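PDB 3OOX: putative 2OG-Fe(II) oxygenase family protein from Caulobacter crescentus CB15, which probably uses iron(II) and dioxygen to convert 2-oxoglutarate into ethylene and, in a parallel reaction, to break L-arginine down to guanidine and glutamate semialdehyde. Local coordinates for residues 57-62 with 77-82; 129-134 with 171-176; 150-155 with 241-246. All coordinates share one frame; numbering follows the deposited sequence. Where two conformers were deposited one is given.

Contact 1: residues 57-62 with 77-82; sequences AFFALP and RGYIPF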
ATOM      1  N   ALA A  57      17.448  10.953   2.966  1.00 26.18           N
ATOM      2  CA  ALA A  57      18.004  12.189   3.501  1.00 26.63           C
ATOM      3  C   ALA A  57      17.219  12.675   4.712  1.00 25.76           C
ATOM      4  O   ALA A  57      17.798  13.071   5.728  1.00 26.13           O
ATOM      5  CB  ALA A  57      18.033  13.286   2.393  1.00 26.86           C
ATOM      6  N   PHE A  58      15.892  12.591   4.627  1.00 24.07           N
ATOM      7  CA  PHE A  58      15.068  12.961   5.771  1.00 23.33           C
ATOM      8  C   PHE A  58      15.395  12.114   7.021  1.00 22.21           C
ATOM      9  O   PHE A  58      15.580  12.648   8.124  1.00 22.26           O
ATOM     10  CB  PHE A  58      13.559  12.861   5.489  1.00 22.27           C
ATOM     11  CG  PHE A  58      12.757  13.042   6.741  1.00 19.70           C
ATOM     12  CD1 PHE A  58      12.542  14.301   7.264  1.00 21.09           C
ATOM     13  CD2 PHE A  58      12.293  11.945   7.455  1.00 21.69           C
ATOM     14  CE1 PHE A  58      11.864  14.495   8.436  1.00 22.11           C
ATOM     15  CE2 PHE A  58      11.631  12.138   8.657  1.00 19.51           C
ATOM     16  CZ  PHE A  58      11.420  13.396   9.152  1.00 21.27           C
ATOM     17  N   PHE A  59      15.431  10.795   6.837  1.00 22.96           N
ATOM     18  CA  PHE A  59      15.646   9.893   7.973  1.00 21.42           C
ATOM     19  C   PHE A  59      17.056   9.986   8.547  1.00 21.93           C
ATOM     20  O   PHE A  59      17.283   9.648   9.711  1.00 22.85           O
ATOM     21  CB  PHE A  59      15.328   8.432   7.598  1.00 21.58           C
ATOM     22  CG  PHE A  59      13.845   8.164   7.384  1.00 20.11           C
ATOM     23  CD1 PHE A  59      12.932   8.466   8.390  1.00 20.57           C
ATOM     24  CD2 PHE A  59      13.393   7.610   6.207  1.00 22.07           C
ATOM     25  CE1 PHE A  59      11.571   8.225   8.213  1.00 19.81           C
ATOM     26  CE2 PHE A  59      12.030   7.360   6.025  1.00 18.09           C
ATOM     27  CZ  PHE A  59      11.129   7.691   7.031  1.00 18.57           C
ATOM     28  N   ALA A  60      18.000  10.475   7.731  1.00 22.41           N
ATOM     29  CA  ALA A  60      19.376  10.755   8.203  1.00 23.80           C
ATOM     30  C   ALA A  60      19.519  12.042   9.041  1.00 24.91           C
ATOM     31  O   ALA A  60      20.583  12.269   9.649  1.00 26.05           O
ATOM     32  CB  ALA A  60      20.321  10.799   7.002  1.00 25.11           C
ATOM     33  N   LEU A  61      18.479  12.873   9.092  1.00 25.03           N
ATOM     34  CA  LEU A  61      18.506  14.081   9.920  1.00 25.23           C
ATOM     35  C   LEU A  61      18.592  13.729  11.407  1.00 25.25           C
ATOM     36  O   LEU A  61      18.221  12.616  11.798  1.00 26.74           O
ATOM     37  CB  LEU A  61      17.266  14.929   9.694  1.00 24.35           C
ATOM     38  CG  LEU A  61      17.091  15.617   8.343  1.00 26.50           C
ATOM     39  CD1 LEU A  61      15.681  16.171   8.165  1.00 25.00           C
ATOM     40  CD2 LEU A  61      18.142  16.726   8.181  1.00 30.43           C
ATOM     41  N   PRO A  62      19.070  14.670  12.252  1.00 25.92           N
ATOM     42  CA  PRO A  62      19.073  14.436  13.701  1.00 26.74           C
ATOM     43  C   PRO A  62      17.667  14.145  14.226  1.00 25.21           C
ATOM     44  O   PRO A  62      16.693  14.652  13.683  1.00 24.91           O
ATOM     45  CB  PRO A  62      19.579  15.758  14.278  1.00 28.59           C
ATOM     46  CG  PRO A  62      20.399  16.366  13.161  1.00 29.42           C
ATOM     47  CD  PRO A  62      19.659  15.980  11.908  1.00 27.47           C
ATOM     48  N   ARG A  77      -0.054  12.073   9.551  1.00 18.69           N
ATOM     49  CA  ARG A  77       0.727  12.959   8.680  1.00 19.01           C
ATOM     50  C   ARG A  77       2.055  13.189   9.354  1.00 18.65           C
ATOM     51  O   ARG A  77       2.131  13.202  10.555  1.00 20.92           O
ATOM     52  CB  ARG A  77       0.001  14.300   8.507  1.00 19.22           C
ATOM     53  CG  ARG A  77      -1.413  14.219   7.892  1.00 17.35           C
ATOM     54  CD  ARG A  77      -1.402  13.836   6.451  1.00 17.36           C
ATOM     55  NE  ARG A  77      -2.760  13.765   5.871  1.00 18.76           N
ATOM     56  CZ  ARG A  77      -3.477  12.649   5.741  1.00 19.60           C
ATOM     57  NH1 ARG A  77      -3.016  11.466   6.146  1.00 18.82           N
ATOM     58  NH2 ARG A  77      -4.690  12.688   5.180  1.00 18.49           N
ATOM     59  N   GLY A  78       3.118  13.346   8.567  1.00 17.64           N
ATOM     60  CA  GLY A  78       4.422  13.609   9.157  1.00 18.10           C
ATOM     61  C   GLY A  78       5.128  12.388   9.728  1.00 17.60           C
ATOM     62  O   GLY A  78       5.008  11.281   9.212  1.00 18.25           O
ATOM     63  N   TYR A  79       5.902  12.624  10.781  1.00 17.60           N
ATOM     64  CA  TYR A  79       6.906  11.685  11.256  1.00 17.88           C
ATOM     65  C   TYR A  79       6.395  10.865  12.440  1.00 17.94           C
ATOM     66  O   TYR A  79       5.705  11.374  13.326  1.00 17.84           O
ATOM     67  CB  TYR A  79       8.145  12.485  11.661  1.00 18.27           C
ATOM     68  CG  TYR A  79       9.259  11.667  12.241  1.00 17.30           C
ATOM     69  CD1 TYR A  79       9.907  10.722  11.467  1.00 18.82           C
ATOM     70  CD2 TYR A  79       9.686  11.875  13.532  1.00 19.04           C
ATOM     71  CE1 TYR A  79      10.958   9.965  11.981  1.00 18.30           C
ATOM     72  CE2 TYR A  79      10.746  11.122  14.081  1.00 20.15           C
ATOM     73  CZ  TYR A  79      11.352  10.158  13.289  1.00 18.13           C
ATOM     74  OH  TYR A  79      12.401   9.410  13.804  1.00 20.80           O
ATOM     75  N   ILE A  80       6.769   9.573  12.466  1.00 18.54           N
ATOM     76  CA  ILE A  80       6.562   8.721  13.622  1.00 17.03           C
ATOM     77  C   ILE A  80       7.935   8.171  14.021  1.00 17.99           C
ATOM     78  O   ILE A  80       8.596   7.509  13.218  1.00 18.48           O
ATOM     79  CB  ILE A  80       5.625   7.527  13.316  1.00 17.90           C
ATOM     80  CG1 ILE A  80       4.265   8.013  12.776  1.00 18.55           C
ATOM     81  CG2 ILE A  80       5.473   6.666  14.565  1.00 21.26           C
ATOM     82  CD1 ILE A  80       3.309   6.871  12.372  1.00 19.01           C
ATOM     83  N   PRO A  81       8.356   8.455  15.246  1.00 18.78           N
ATOM     84  CA  PRO A  81       9.654   7.979  15.713  1.00 19.57           C
ATOM     85  C   PRO A  81       9.669   6.520  16.105  1.00 21.52           C
ATOM     86  O   PRO A  81       8.640   5.880  16.169  1.00 21.03           O
ATOM     87  CB  PRO A  81       9.927   8.861  16.931  1.00 23.30           C
ATOM     88  CG  PRO A  81       8.625   9.104  17.487  1.00 24.43           C
ATOM     89  CD  PRO A  81       7.683   9.237  16.301  1.00 20.47           C
ATOM     90  N   PHE A  82      10.870   6.018  16.365  1.00 22.66           N
ATOM     91  CA  PHE A  82      11.051   4.694  16.941  1.00 24.35           C
ATOM     92  C   PHE A  82      10.216   4.567  18.203  1.00 27.82           C
ATOM     93  O   PHE A  82      10.094   5.518  18.966  1.00 27.88           O
ATOM     94  CB  PHE A  82      12.548   4.436  17.241  1.00 27.63           C
ATOM     95  CG  PHE A  82      13.431   4.577  16.036  1.00 28.63           C
ATOM     96  CD1 PHE A  82      13.295   3.726  14.955  1.00 27.58           C
ATOM     97  CD2 PHE A  82      14.379   5.588  15.962  1.00 45.20           C
ATOM     98  CE1 PHE A  82      14.083   3.849  13.829  1.00 27.50           C
ATOM     99  CE2 PHE A  82      15.182   5.724  14.829  1.00 46.20           C
ATOM    100  CZ  PHE A  82      15.033   4.848  13.761  1.00 39.26           C
TER
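Phe58 and Tyr79 meet as an offset edge-to-face (T-shaped) pair, with the edge of the phenylalanine ring turned toward the face of the tyrosine. Their centroids lie 5.6 Å apart and their planes are inclined at 68°. The touching corner of Phe58 is formed by CE2 and CZ, and CE2 comes within 3.6 Å of Tyr79 CD1. Phe59 adds a looser meeting of edges, its CE1 lying 4.2 Å from Tyr79 CE1. Tyr79 CG stands anti to the backbone N (chi1 177°), which carries the ring off strand 78-80 toward the end of helix 45-59.

Around these rings lies a second layer of packing. Phe58 CD2 sits over one face of Phe59, Trp99 makes a further edge-to-face pair with Phe58, and the backbone N of Pro81 lies over the rim of a Tyr79 face. Beyond them, the Tyr79 hydroxyl is hydrogen-bonded to Glu97 OE1 on the neighbouring strand 97-101, which gives the ring a polar tether at its far end. A leucine in place of Tyr79 would probably leave the edge of Phe58 without an aromatic face and Glu97 without its phenol partner. Two kinds of chemistry thus meet in one residue: buried rings join helix to outermost strand without a single hydrogen bond between the two segments, while the phenol oxygen ties the same ring into the sheet.

Contact 2: residues 129-134 with 171-176; sequences HDVSWL and LRLLHY
Leu171, on strand 170-176, reaches across to Val131 and Leu134 on helix 127-152, and its side chain can be followed outward. CB and CG leave the strand with CG anti to the backbone N (chi1 179°), a course that brings both methyls up to the helix. At the tip, CD2 enters between the two helix residues, 3.7 Å from Val131 CG1 and 4.1 Å from Leu134 CB, and it also packs 3.5 Å from the carbonyl oxygen of Val131. The second methyl is more loosely met, with Leu171 CD1 lying 4.4 Å from Leu134 CD2.

Two residues further along the strand, Leu173 extends the apolar strip, its CD1 lying 4.3 Å from Val131 CG1. The short helix and strand axes approach to 9.9 Å, with 123° between their N-to-C directions, so the helix packs obliquely on one face of the large sheet. Thr265 on strand 262-269 touches both Leu134 and Leu173, while Phe267 lies against Leu171. Polar groups of the helix are engaged away from the strand: Asp130 accepts a bond from His129 ND1 and is paired with Ser54. What joins helix to sheet here is therefore branched aliphatic packing, with shape rather than directional bonding setting the fit.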
ATOM      1  N   HIS A 129       8.682  18.253  -3.481  1.00 25.67           N
ATOM      2  CA  HIS A 129       8.557  17.971  -4.906  1.00 26.17           C
ATOM      3  C   HIS A 129       8.750  16.477  -5.259  1.00 24.52           C
ATOM      4  O   HIS A 129       7.905  15.875  -5.964  1.00 22.93           O
ATOM      5  CB  HIS A 129       9.527  18.869  -5.703  1.00 27.92           C
ATOM      6  CG  HIS A 129       9.629  18.510  -7.155  1.00 30.02           C
ATOM      7  ND1 HIS A 129      10.498  17.543  -7.620  1.00 37.22           N
ATOM      8  CD2 HIS A 129       8.960  18.969  -8.240  1.00 34.51           C
ATOM      9  CE1 HIS A 129      10.371  17.438  -8.934  1.00 41.36           C
ATOM     10  NE2 HIS A 129       9.439  18.284  -9.332  1.00 37.05           N
ATOM     11  N   ASP A 130       9.834  15.886  -4.765  1.00 25.09           N
ATOM     12  CA  ASP A 130      10.205  14.543  -5.174  1.00 24.27           C
ATOM     13  C   ASP A 130       9.187  13.537  -4.614  1.00 22.03           C
ATOM     14  O   ASP A 130       8.754  12.629  -5.307  1.00 22.33           O
ATOM     15  CB  ASP A 130      11.601  14.151  -4.676  1.00 28.12           C
ATOM     16  CG  ASP A 130      12.725  14.955  -5.304  1.00 33.40           C
ATOM     17  OD1 ASP A 130      12.469  15.742  -6.241  1.00 30.75           O
ATOM     18  OD2 ASP A 130      13.873  14.781  -4.824  1.00 33.92           O
ATOM     19  N   VAL A 131       8.820  13.697  -3.354  1.00 21.14           N
ATOM     20  CA  VAL A 131       7.920  12.739  -2.703  1.00 21.98           C
ATOM     21  C   VAL A 131       6.481  12.914  -3.250  1.00 23.59           C
ATOM     22  O   VAL A 131       5.735  11.928  -3.409  1.00 21.73           O
ATOM     23  CB  VAL A 131       7.997  12.890  -1.165  1.00 21.77           C
ATOM     24  CG1 VAL A 131       6.967  11.995  -0.442  1.00 20.59           C
ATOM     25  CG2 VAL A 131       9.365  12.547  -0.649  1.00 19.84           C
ATOM     26  N   SER A 132       6.064  14.155  -3.516  1.00 22.48           N
ATOM     27  CA  SER A 132       4.730  14.384  -4.098  0.67 20.32           C
ATOM     28  C   SER A 132       4.635  13.743  -5.475  1.00 21.98           C
ATOM     29  O   SER A 132       3.609  13.170  -5.821  1.00 21.01           O
ATOM     30  CB  SER A 132       4.376  15.884  -4.168  0.67 21.74           C
ATOM     31  OG  SER A 132       4.229  16.472  -2.896  0.67 17.55           O
ATOM     32  N   TRP A 133       5.710  13.820  -6.273  1.00 21.25           N
ATOM     33  CA  TRP A 133       5.726  13.159  -7.581  1.00 21.80           C
ATOM     34  C   TRP A 133       5.454  11.656  -7.419  1.00 23.80           C
ATOM     35  O   TRP A 133       4.696  11.060  -8.178  1.00 21.60           O
ATOM     36  CB  TRP A 133       7.039  13.373  -8.328  1.00 23.60           C
ATOM     37  CG  TRP A 133       7.085  12.624  -9.640  1.00 23.68           C
ATOM     38  CD1 TRP A 133       6.685  13.110 -10.879  1.00 25.68           C
ATOM     39  CD2 TRP A 133       7.489  11.259  -9.869  1.00 23.74           C
ATOM     40  NE1 TRP A 133       6.844  12.142 -11.840  1.00 27.36           N
ATOM     41  CE2 TRP A 133       7.312  10.993 -11.257  1.00 28.90           C
ATOM     42  CE3 TRP A 133       7.974  10.231  -9.046  1.00 22.16           C
ATOM     43  CZ2 TRP A 133       7.619   9.755 -11.825  1.00 30.51           C
ATOM     44  CZ3 TRP A 133       8.264   8.996  -9.621  1.00 26.10           C
ATOM     45  CH2 TRP A 133       8.085   8.773 -10.998  1.00 34.04           C
ATOM     46  N   LEU A 134       6.079  11.052  -6.411  1.00 21.36           N
ATOM     47  CA  LEU A 134       5.933   9.615  -6.223  1.00 20.12           C
ATOM     48  C   LEU A 134       4.511   9.234  -5.807  1.00 19.11           C
ATOM     49  O   LEU A 134       3.955   8.230  -6.293  1.00 19.05           O
ATOM     50  CB  LEU A 134       6.978   9.086  -5.227  1.00 20.18           C
ATOM     51  CG  LEU A 134       7.018   7.553  -5.033  1.00 19.73           C
ATOM     52  CD1 LEU A 134       7.320   6.791  -6.301  1.00 24.18           C
ATOM     53  CD2 LEU A 134       8.023   7.145  -3.934  1.00 21.93           C
ATOM     54  N   LEU A 171       0.992   7.807   1.031  1.00 15.86           N
ATOM     55  CA  LEU A 171       2.338   7.342   0.706  1.00 16.52           C
ATOM     56  C   LEU A 171       3.104   7.272   2.006  1.00 17.42           C
ATOM     57  O   LEU A 171       3.212   8.275   2.733  1.00 16.66           O
ATOM     58  CB  LEU A 171       3.061   8.296  -0.234  1.00 16.20           C
ATOM     59  CG  LEU A 171       4.485   7.936  -0.622  1.00 16.87           C
ATOM     60  CD1 LEU A 171       4.537   6.560  -1.321  1.00 18.77           C
ATOM     61  CD2 LEU A 171       5.098   9.021  -1.540  1.00 18.56           C
ATOM     62  N   ARG A 172       3.582   6.066   2.357  1.00 15.39           N
ATOM     63  CA  ARG A 172       4.349   5.857   3.562  1.00 15.36           C
ATOM     64  C   ARG A 172       5.806   5.692   3.148  1.00 16.81           C
ATOM     65  O   ARG A 172       6.132   4.931   2.247  1.00 17.78           O
ATOM     66  CB  ARG A 172       3.901   4.564   4.239  1.00 16.18           C
ATOM     67  CG  ARG A 172       4.797   4.105   5.429  1.00 16.18           C
ATOM     68  CD  ARG A 172       4.270   2.798   6.012  1.00 17.39           C
ATOM     69  NE  ARG A 172       3.040   2.997   6.757  1.00 17.21           N
ATOM     70  CZ  ARG A 172       2.277   2.007   7.207  1.00 19.63           C
ATOM     71  NH1 ARG A 172       2.613   0.736   6.984  1.00 20.74           N
ATOM     72  NH2 ARG A 172       1.181   2.305   7.865  1.00 23.70           N
ATOM     73  N   LEU A 173       6.675   6.403   3.856  1.00 16.82           N
ATOM     74  CA  LEU A 173       8.124   6.216   3.761  1.00 16.38           C
ATOM     75  C   LEU A 173       8.543   5.530   5.070  1.00 16.61           C
ATOM     76  O   LEU A 173       8.230   6.006   6.161  1.00 17.37           O
ATOM     77  CB  LEU A 173       8.835   7.560   3.600  1.00 18.54           C
ATOM     78  CG  LEU A 173       8.217   8.543   2.599  1.00 17.23           C
ATOM     79  CD1 LEU A 173       8.989   9.891   2.653  1.00 20.17           C
ATOM     80  CD2 LEU A 173       8.190   7.975   1.170  1.00 19.98           C
ATOM     81  N   LEU A 174       9.220   4.387   4.961  1.00 17.89           N
ATOM     82  CA  LEU A 174       9.537   3.532   6.107  1.00 18.24           C
ATOM     83  C   LEU A 174      11.030   3.219   6.096  1.00 20.56           C
ATOM     84  O   LEU A 174      11.574   2.860   5.058  1.00 23.67           O
ATOM     85  CB  LEU A 174       8.738   2.223   6.018  1.00 20.20           C
ATOM     86  CG  LEU A 174       8.865   1.104   7.039  1.00 24.30           C
ATOM     87  CD1 LEU A 174       8.595   1.613   8.438  1.00 23.22           C
ATOM     88  CD2 LEU A 174       7.919  -0.058   6.637  1.00 24.62           C
ATOM     89  N   HIS A 175      11.680   3.347   7.253  1.00 18.87           N
ATOM     90  CA  HIS A 175      13.084   3.041   7.403  1.00 19.94           C
ATOM     91  C   HIS A 175      13.309   2.134   8.588  1.00 21.38           C
ATOM     92  O   HIS A 175      12.894   2.472   9.722  1.00 20.20           O
ATOM     93  CB  HIS A 175      13.866   4.341   7.612  1.00 19.87           C
ATOM     94  CG  HIS A 175      15.304   4.161   8.015  1.00 21.00           C
ATOM     95  ND1 HIS A 175      15.867   4.886   9.039  1.00 21.50           N
ATOM     96  CD2 HIS A 175      16.303   3.383   7.516  1.00 23.90           C
ATOM     97  CE1 HIS A 175      17.141   4.552   9.168  1.00 24.78           C
ATOM     98  NE2 HIS A 175      17.426   3.628   8.269  1.00 27.35           N
ATOM     99  N   TYR A 176      13.978   1.003   8.329  1.00 22.53           N
ATOM    100  CA  TYR A 176      14.519   0.133   9.366  1.00 23.49           C
ATOM    101  C   TYR A 176      16.037   0.320   9.441  1.00 25.00           C
ATOM    102  O   TYR A 176      16.738  -0.091   8.504  1.00 27.30           O
ATOM    103  CB  TYR A 176      14.259  -1.339   9.037  1.00 24.39           C
ATOM    104  CG  TYR A 176      12.846  -1.807   9.244  1.00 29.06           C
ATOM    105  CD1 TYR A 176      11.911  -1.698   8.236  1.00 34.32           C
ATOM    106  CD2 TYR A 176      12.465  -2.399  10.458  1.00 30.17           C
ATOM    107  CE1 TYR A 176      10.586  -2.153   8.427  1.00 32.23           C
ATOM    108  CE2 TYR A 176      11.174  -2.844  10.661  1.00 34.48           C
ATOM    109  CZ  TYR A 176      10.247  -2.733   9.637  1.00 31.48           C
ATOM    110  OH  TYR A 176       8.959  -3.174   9.867  1.00 38.67           O
TER

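Contact 3: residues 150-155 with 241-246; sequences ATYLKL and NVLPST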
ATOM      1  N   ALA A 150     -11.308  -3.888 -12.839  1.00 19.59           N
ATOM      2  CA  ALA A 150     -12.684  -3.628 -13.333  1.00 20.44           C
ATOM      3  C   ALA A 150     -13.055  -4.539 -14.518  1.00 21.70           C
ATOM      4  O   ALA A 150     -14.083  -5.222 -14.495  1.00 22.75           O
ATOM      5  CB  ALA A 150     -12.826  -2.156 -13.690  1.00 19.06           C
ATOM      6  N   THR A 151     -12.166  -4.618 -15.501  1.00 20.62           N
ATOM      7  CA  THR A 151     -12.404  -5.487 -16.658  1.00 22.25           C
ATOM      8  C   THR A 151     -12.469  -6.967 -16.236  1.00 24.87           C
ATOM      9  O   THR A 151     -13.314  -7.729 -16.714  1.00 24.61           O
ATOM     10  CB  THR A 151     -11.339  -5.211 -17.722  1.00 21.26           C
ATOM     11  OG1 THR A 151     -11.532  -3.874 -18.208  1.00 24.53           O
ATOM     12  CG2 THR A 151     -11.412  -6.212 -18.864  1.00 24.40           C
ATOM     13  N   TYR A 152     -11.605  -7.382 -15.316  1.00 21.30           N
ATOM     14  CA  TYR A 152     -11.613  -8.757 -14.827  1.00 21.80           C
ATOM     15  C   TYR A 152     -12.948  -9.106 -14.179  1.00 21.18           C
ATOM     16  O   TYR A 152     -13.489 -10.229 -14.376  1.00 23.31           O
ATOM     17  CB  TYR A 152     -10.466  -8.978 -13.845  1.00 21.79           C
ATOM     18  CG  TYR A 152     -10.398 -10.376 -13.292  1.00 21.96           C
ATOM     19  CD1 TYR A 152      -9.922 -11.435 -14.066  1.00 27.54           C
ATOM     20  CD2 TYR A 152     -10.824 -10.641 -11.982  1.00 21.46           C
ATOM     21  CE1 TYR A 152      -9.852 -12.714 -13.555  1.00 26.67           C
ATOM     22  CE2 TYR A 152     -10.736 -11.905 -11.463  1.00 22.84           C
ATOM     23  CZ  TYR A 152     -10.260 -12.950 -12.265  1.00 27.47           C
ATOM     24  OH  TYR A 152     -10.188 -14.230 -11.764  1.00 29.30           O
ATOM     25  N   LEU A 153     -13.499  -8.135 -13.457  1.00 21.16           N
ATOM     26  CA  LEU A 153     -14.770  -8.267 -12.767  1.00 21.50           C
ATOM     27  C   LEU A 153     -15.972  -8.065 -13.686  1.00 23.12           C
ATOM     28  O   LEU A 153     -17.109  -8.060 -13.217  1.00 23.92           O
ATOM     29  CB  LEU A 153     -14.840  -7.255 -11.610  1.00 21.93           C
ATOM     30  CG  LEU A 153     -13.873  -7.527 -10.448  1.00 20.79           C
ATOM     31  CD1 LEU A 153     -13.904  -6.356  -9.464  1.00 22.07           C
ATOM     32  CD2 LEU A 153     -14.232  -8.807  -9.726  1.00 23.25           C
ATOM     33  N   LYS A 154     -15.721  -7.892 -14.986  1.00 23.37           N
ATOM     34  CA  LYS A 154     -16.778  -7.703 -16.004  1.00 24.91           C
ATOM     35  C   LYS A 154     -17.559  -6.420 -15.779  1.00 25.33           C
ATOM     36  O   LYS A 154     -18.773  -6.333 -16.051  1.00 28.75           O
ATOM     37  CB  LYS A 154     -17.680  -8.937 -16.109  1.00 26.85           C
ATOM     38  CG  LYS A 154     -16.888 -10.221 -16.299  1.00 28.27           C
ATOM     39  CD  LYS A 154     -17.795 -11.448 -16.313  1.00 38.74           C
ATOM     40  CE  LYS A 154     -16.996 -12.715 -16.550  1.00 43.18           C
ATOM     41  NZ  LYS A 154     -16.585 -12.837 -17.992  1.00 48.28           N
ATOM     42  N   LEU A 155     -16.837  -5.411 -15.305  1.00 24.93           N
ATOM     43  CA  LEU A 155     -17.325  -4.054 -15.145  1.00 23.22           C
ATOM     44  C   LEU A 155     -16.833  -3.169 -16.300  1.00 22.14           C
ATOM     45  O   LEU A 155     -15.907  -3.538 -17.023  1.00 24.08           O
ATOM     46  CB  LEU A 155     -16.834  -3.444 -13.804  1.00 21.55           C
ATOM     47  CG  LEU A 155     -17.131  -4.222 -12.499  1.00 22.71           C
ATOM     48  CD1 LEU A 155     -16.480  -3.520 -11.323  1.00 21.24           C
ATOM     49  CD2 LEU A 155     -18.638  -4.410 -12.214  1.00 24.68           C
ATOM     50  N   ASN A 241     -16.162 -10.377  -1.375  1.00 20.10           N
ATOM     51  CA  ASN A 241     -15.022 -11.277  -1.099  1.00 19.76           C
ATOM     52  C   ASN A 241     -14.540 -12.128  -2.277  1.00 21.89           C
ATOM     53  O   ASN A 241     -13.716 -13.015  -2.101  1.00 22.18           O
ATOM     54  CB  ASN A 241     -15.302 -12.117   0.168  1.00 21.81           C
ATOM     55  CG  ASN A 241     -15.371 -11.258   1.422  1.00 22.83           C
ATOM     56  OD1 ASN A 241     -16.137 -10.326   1.491  1.00 27.21           O
ATOM     57  ND2 ASN A 241     -14.531 -11.561   2.403  1.00 36.27           N
ATOM     58  N   VAL A 242     -14.998 -11.827  -3.483  1.00 20.05           N
ATOM     59  CA  VAL A 242     -14.507 -12.475  -4.691  1.00 21.80           C
ATOM     60  C   VAL A 242     -12.988 -12.217  -4.832  1.00 22.04           C
ATOM     61  O   VAL A 242     -12.232 -13.128  -5.137  1.00 22.91           O
ATOM     62  CB  VAL A 242     -15.288 -12.011  -5.936  1.00 22.64           C
ATOM     63  CG1 VAL A 242     -14.551 -12.425  -7.217  1.00 24.21           C
ATOM     64  CG2 VAL A 242     -16.711 -12.605  -5.936  1.00 23.19           C
ATOM     65  N   LEU A 243     -12.566 -10.971  -4.587  1.00 19.30           N
ATOM     66  CA  LEU A 243     -11.143 -10.661  -4.515  1.00 19.92           C
ATOM     67  C   LEU A 243     -10.742 -10.551  -3.039  1.00 18.90           C
ATOM     68  O   LEU A 243     -11.229  -9.672  -2.333  1.00 20.38           O
ATOM     69  CB  LEU A 243     -10.813  -9.365  -5.250  1.00 18.18           C
ATOM     70  CG  LEU A 243     -11.200  -9.315  -6.738  1.00 21.67           C
ATOM     71  CD1 LEU A 243     -10.771  -8.018  -7.400  1.00 20.65           C
ATOM     72  CD2 LEU A 243     -10.604 -10.494  -7.534  1.00 21.22           C
ATOM     73  N   PRO A 244      -9.846 -11.435  -2.572  1.00 18.98           N
ATOM     74  CA  PRO A 244      -9.557 -11.505  -1.130  1.00 20.05           C
ATOM     75  C   PRO A 244      -8.469 -10.513  -0.714  1.00 20.12           C
ATOM     76  O   PRO A 244      -7.525 -10.288  -1.473  1.00 19.55           O
ATOM     77  CB  PRO A 244      -9.041 -12.920  -0.953  1.00 18.84           C
ATOM     78  CG  PRO A 244      -8.349 -13.221  -2.304  1.00 20.73           C
ATOM     79  CD  PRO A 244      -9.204 -12.547  -3.322  1.00 19.66           C
ATOM     80  N   SER A 245      -8.647  -9.913   0.469  1.00 17.66           N
ATOM     81  CA  SER A 245      -7.623  -9.123   1.135  1.00 17.51           C
ATOM     82  C   SER A 245      -6.869 -10.089   2.034  1.00 19.88           C
ATOM     83  O   SER A 245      -7.415 -10.617   3.007  1.00 19.72           O
ATOM     84  CB  SER A 245      -8.245  -8.025   1.951  1.00 18.63           C
ATOM     85  OG  SER A 245      -7.247  -7.321   2.630  1.00 18.71           O
ATOM     86  N   THR A 246      -5.633 -10.384   1.670  1.00 19.24           N
ATOM     87  CA  THR A 246      -4.913 -11.467   2.315  1.00 18.49           C
ATOM     88  C   THR A 246      -3.852 -10.979   3.310  1.00 19.80           C
ATOM     89  O   THR A 246      -3.391  -9.824   3.281  1.00 20.84           O
ATOM     90  CB  THR A 246      -4.334 -12.406   1.243  1.00 19.86           C
ATOM     91  OG1 THR A 246      -3.483 -11.671   0.378  1.00 20.40           O
ATOM     92  CG2 THR A 246      -5.487 -12.977   0.432  1.00 22.77           C
TER
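A Schellman motif closes helix 127-152, and the last turn it terminates packs on the loop that runs from helix 233-238 to strand 248-250. The setting is the double-stranded beta-helix (jelly-roll) fold of the 2-oxoglutarate oxygenases, where a long helix buttresses the major sheet and strand 248-250 belongs to the smaller one. Lys154 takes the positive phi of the motif (64°), and two backbone bonds turn back into the helix: Leu155 N to Ala150 O, 2.9 Å, and Lys154 N to Thr151 O, 3.0 Å.

Just before the reversal, Tyr152 and Leu153 meet the loop, and the principle illustrated is that a helix end can be capped by its own backbone while its side chains dock on another part of the chain. Leu153 and Leu243 reach toward each other tip to tip. In each, CG is anti to the carbonyl carbon (chi1 -68° in Leu153 and -58° in Leu243), which leaves the two branched ends facing. Val242 stands at the margin, its CG1 lying 4.4 Å from Leu153 CD2.

Tyr152 comes across Leu243 obliquely, with its hydroxyl engaged by Glu31 of helix 19-33; the Glu31 side chain also touches Leu243. Thr239 serves both segments: its OG1 is hydrogen-bonded to the backbone N of Leu243 and its side chain touches Leu153. The carbonyl of Leu153 is held in turn by Asn282. No hydrogen bond passes between the two segments, so the docking itself is apolar. Leu243 divides its methyls between two neighbours: CD1 lies 4.1 Å from Leu153 CD1, and CD2 lies 4.2 Å from Tyr152 CE2.

Contacts 1 and 2 are neighbours on the major sheet, their centres 11 Å apart, and they touch directly: Phe59 CZ lies 3.5 Å from Leu173 O, and Phe59 CD2 3.6 Å from His175 CB. Glu97 adds a polar bridge between them, its carboxylate binding Tyr79 of contact 1 and His175 in the strand of contact 2. Contact 3 lies across the chain's centre, 36 Å from contact 1 and 28 Å from contact 2 between centres, yet shares helix 127-152 with contact 2. Thr246 O of its loop is hydrogen-bonded to ND1 of His248, which, as in relatives, is probably an iron ligand.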